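Putative polyketide cyclase (Bacillus cereus, PDB 3K0Z) is a putative polyketide cyclase of the SnoaL-like family and a likely lipoprotein, its substrate and precise function still unknown. Local coordinates at residues K14-P19 and A40-A45. Sequence-based numbering, arbitrary orientation.
Sequences KEMPKP and AQRFYA
The carboxamide of Q41 is the flat group that meets the loop: P17 O sits close to the plane of this amide, at its NE2 edge, and takes a hydrogen bond of 3.0 Å from NE2. The N-H points fairly straight at the oxygen (156°), but seen from P17 the donor stands above the carbonyl plane, 47° out of it. At the other end of the same amide, OE1 accepts a bond from the backbone N of L13, just upstream. One glutamine thus grips two backbone groups of the loop and has both ends of its amide engaged, which fixes the rotation of the group. K18 CG lies 3.9 Å from Q41 NE2, while P17 O points almost straight at the aliphatic part of Q41, with Q41 CG 3.3 Å from P17 O.

The proline ring packs over the next turn of the helix. P17 CD comes within 3.6 Å of A45 CA, and P17 CG lies 3.9 Å from Y44 O; M16 CA and A45 CA, 5.3 Å apart, are the closest CA pair of the two segments. M16, a selenomethionine, extends the apolar contact. Its chi1 (-69°), with CG anti to the carbonyl carbon, sets M16 CG against A45 CB at 3.7 Å, and the extended chain beyond carries M16 SE to R42 CG at 3.8 Å. Beyond the patch, Y44 leads away from the loop, its side chain touching I97 and L130 and its OH hydrogen-bonded to D128.

This is an N-terminal loop laid across helix 30-49 before it enters strand 22-24, at the edge of the sheet within this chain, with the helix packed on the curved mixed sheet in the α+β cone-like fold of the NTF2 clan, to which SnoaL-like cyclases belong.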
ATOM      1  N   LYS A  14      -8.262 -21.078  10.411  1.00 24.97           N
ATOM      2  CA  LYS A  14      -9.510 -21.344   9.716  1.00 23.99           C
ATOM      3  C   LYS A  14     -10.530 -20.334  10.178  1.00 24.00           C
ATOM      4  O   LYS A  14     -10.374 -19.685  11.217  1.00 24.35           O
ATOM      5  CB  LYS A  14      -9.976 -22.785   9.968  1.00 27.40           C
ATOM      6  CG  LYS A  14      -9.102 -23.820   9.264  1.00 29.39           C
ATOM      7  N   GLU A  15     -11.535 -20.144   9.329  1.00 22.93           N
ATOM      8  CA  GLU A  15     -12.647 -19.268   9.584  1.00 24.79           C
ATOM      9  C   GLU A  15     -12.257 -17.773   9.705  1.00 22.10           C
ATOM     10  O   GLU A  15     -12.967 -16.996  10.319  1.00 23.97           O
ATOM     11  CB  GLU A  15     -13.456 -19.771  10.776  1.00 25.10           C
ATOM     12  CG  GLU A  15     -13.922 -21.214  10.560  1.00 23.18           C
ATOM     13  CD  GLU A  15     -14.769 -21.734  11.712  1.00 33.38           C
ATOM     14  OE1 GLU A  15     -15.390 -20.924  12.452  1.00 29.83           O
ATOM     15  OE2 GLU A  15     -14.814 -22.970  11.870  1.00 31.82           O
HETATM   16  N   MSE A  16     -11.163 -17.410   9.059  1.00 21.31           N
HETATM   17  CA  MSE A  16     -10.689 -16.038   8.964  1.00 22.06           C
HETATM   18  C   MSE A  16     -10.193 -15.897   7.538  1.00 21.26           C
HETATM   19  O   MSE A  16      -9.929 -16.905   6.870  1.00 20.47           O
HETATM   20  CB  MSE A  16      -9.559 -15.775   9.954  1.00 19.12           C
HETATM   21  CG  MSE A  16     -10.057 -15.786  11.353  1.00 24.62           C
HETATM   22 SE   MSE A  16      -8.621 -15.295  12.529  0.75 28.73          SE
HETATM   23  CE  MSE A  16      -9.434 -15.748  14.267  1.00 25.71           C
ATOM     24  N   PRO A  17     -10.120 -14.664   7.041  1.00 19.30           N
ATOM     25  CA  PRO A  17      -9.636 -14.480   5.674  1.00 19.94           C
ATOM     26  C   PRO A  17      -8.275 -15.118   5.432  1.00 20.36           C
ATOM     27  O   PRO A  17      -7.375 -14.973   6.281  1.00 21.08           O
ATOM     28  CB  PRO A  17      -9.562 -12.969   5.537  1.00 20.89           C
ATOM     29  CG  PRO A  17     -10.661 -12.472   6.441  1.00 20.99           C
ATOM     30  CD  PRO A  17     -10.564 -13.396   7.643  1.00 22.22           C
ATOM     31  N   LYS A  18      -8.170 -15.871   4.332  1.00 20.28           N
ATOM     32  CA  LYS A  18      -6.945 -16.531   3.932  1.00 20.62           C
ATOM     33  C   LYS A  18      -6.309 -15.803   2.775  1.00 21.73           C
ATOM     34  O   LYS A  18      -6.958 -15.471   1.780  1.00 22.87           O
ATOM     35  CB  LYS A  18      -7.194 -17.990   3.612  1.00 24.97           C
ATOM     36  CG  LYS A  18      -7.560 -18.774   4.877  1.00 27.16           C
ATOM     37  CD  LYS A  18      -7.837 -20.203   4.591  1.00 32.30           C
ATOM     38  CE  LYS A  18      -8.294 -20.949   5.821  1.00 39.03           C
ATOM     39  NZ  LYS A  18      -8.353 -22.415   5.465  1.00 41.67           N
ATOM     40  N   PRO A  19      -5.025 -15.503   2.906  1.00 23.11           N
ATOM     41  CA  PRO A  19      -4.365 -14.833   1.787  1.00 22.06           C
ATOM     42  C   PRO A  19      -4.424 -15.651   0.516  1.00 21.71           C
ATOM     43  O   PRO A  19      -4.203 -16.856   0.558  1.00 22.49           O
ATOM     44  CB  PRO A  19      -2.926 -14.709   2.253  1.00 23.93           C
ATOM     45  CG  PRO A  19      -3.017 -14.757   3.781  1.00 27.27           C
ATOM     46  CD  PRO A  19      -4.111 -15.746   4.036  1.00 24.51           C
ATOM     47  N   ALA A  40      -2.202 -10.846  10.950  1.00 19.96           N
ATOM     48  CA  ALA A  40      -2.842 -10.279   9.744  1.00 19.64           C
ATOM     49  C   ALA A  40      -4.203 -10.889   9.546  1.00 21.39           C
ATOM     50  O   ALA A  40      -5.136 -10.171   9.281  1.00 16.82           O
ATOM     51  CB  ALA A  40      -1.992 -10.523   8.533  1.00 19.06           C
ATOM     52  N   GLN A  41      -4.325 -12.214   9.700  1.00 21.38           N
ATOM     53  CA  GLN A  41      -5.609 -12.863   9.516  1.00 21.73           C
ATOM     54  C   GLN A  41      -6.660 -12.333  10.505  1.00 18.37           C
ATOM     55  O   GLN A  41      -7.813 -12.072  10.120  1.00 20.79           O
ATOM     56  CB  GLN A  41      -5.481 -14.357   9.656  1.00 20.69           C
ATOM     57  CG  GLN A  41      -4.870 -15.075   8.483  1.00 19.88           C
ATOM     58  CD  GLN A  41      -5.049 -16.556   8.621  1.00 23.89           C
ATOM     59  OE1 GLN A  41      -4.204 -17.270   9.215  1.00 21.97           O
ATOM     60  NE2 GLN A  41      -6.144 -17.058   8.055  1.00 19.48           N
ATOM     61  N   ARG A  42      -6.259 -12.151  11.767  1.00 21.54           N
ATOM     62  CA  ARG A  42      -7.183 -11.664  12.797  1.00 18.10           C
ATOM     63  C   ARG A  42      -7.552 -10.232  12.535  1.00 17.49           C
ATOM     64  O   ARG A  42      -8.657  -9.841  12.790  1.00 17.38           O
ATOM     65  CB  ARG A  42      -6.586 -11.750  14.200  1.00 20.32           C
ATOM     66  CG  ARG A  42      -6.431 -13.157  14.732  1.00 22.28           C
ATOM     67  CD  ARG A  42      -6.046 -13.193  16.203  1.00 24.02           C
ATOM     68  NE  ARG A  42      -5.750 -14.562  16.662  1.00 27.98           N
ATOM     69  CZ  ARG A  42      -4.535 -15.132  16.654  1.00 26.52           C
ATOM     70  NH1 ARG A  42      -3.441 -14.479  16.275  1.00 37.74           N
ATOM     71  NH2 ARG A  42      -4.403 -16.372  17.089  1.00 38.39           N
ATOM     72  N   PHE A  43      -6.602  -9.432  12.078  1.00 17.99           N
ATOM     73  CA  PHE A  43      -6.845  -8.052  11.767  1.00 18.42           C
ATOM     74  C   PHE A  43      -7.866  -7.959  10.628  1.00 20.06           C
ATOM     75  O   PHE A  43      -8.830  -7.184  10.730  1.00 16.78           O
ATOM     76  CB  PHE A  43      -5.527  -7.328  11.398  1.00 17.98           C
ATOM     77  CG  PHE A  43      -5.613  -5.808  11.423  1.00 22.41           C
ATOM     78  CD1 PHE A  43      -5.981  -5.125  12.581  1.00 22.40           C
ATOM     79  CD2 PHE A  43      -5.226  -5.060  10.315  1.00 20.94           C
ATOM     80  CE1 PHE A  43      -6.026  -3.719  12.593  1.00 21.89           C
ATOM     81  CE2 PHE A  43      -5.223  -3.653  10.367  1.00 19.64           C
ATOM     82  CZ  PHE A  43      -5.626  -3.007  11.493  1.00 22.80           C
ATOM     83  N   TYR A  44      -7.699  -8.735   9.557  1.00 19.68           N
ATOM     84  CA  TYR A  44      -8.706  -8.681   8.472  1.00 17.83           C
ATOM     85  C   TYR A  44     -10.010  -9.439   8.811  1.00 17.46           C
ATOM     86  O   TYR A  44     -11.056  -9.081   8.269  1.00 18.25           O
ATOM     87  CB  TYR A  44      -8.116  -8.957   7.072  1.00 21.77           C
ATOM     88  CG  TYR A  44      -7.014  -7.947   6.874  1.00 19.38           C
ATOM     89  CD1 TYR A  44      -7.312  -6.597   6.727  1.00 18.05           C
ATOM     90  CD2 TYR A  44      -5.688  -8.316   6.987  1.00 23.17           C
ATOM     91  CE1 TYR A  44      -6.317  -5.617   6.705  1.00 18.93           C
ATOM     92  CE2 TYR A  44      -4.672  -7.348   6.916  1.00 17.65           C
ATOM     93  CZ  TYR A  44      -5.007  -6.008   6.778  1.00 19.31           C
ATOM     94  OH  TYR A  44      -4.022  -5.068   6.753  1.00 25.05           O
ATOM     95  N   ALA A  45      -9.969 -10.422   9.711  1.00 19.40           N
ATOM     96  CA  ALA A  45     -11.220 -10.986  10.293  1.00 18.59           C
ATOM     97  C   ALA A  45     -12.028  -9.886  11.001  1.00 20.63           C
ATOM     98  O   ALA A  45     -13.241  -9.833  10.881  1.00 18.97           O
ATOM     99  CB  ALA A  45     -10.947 -12.155  11.248  1.00 21.11           C
TER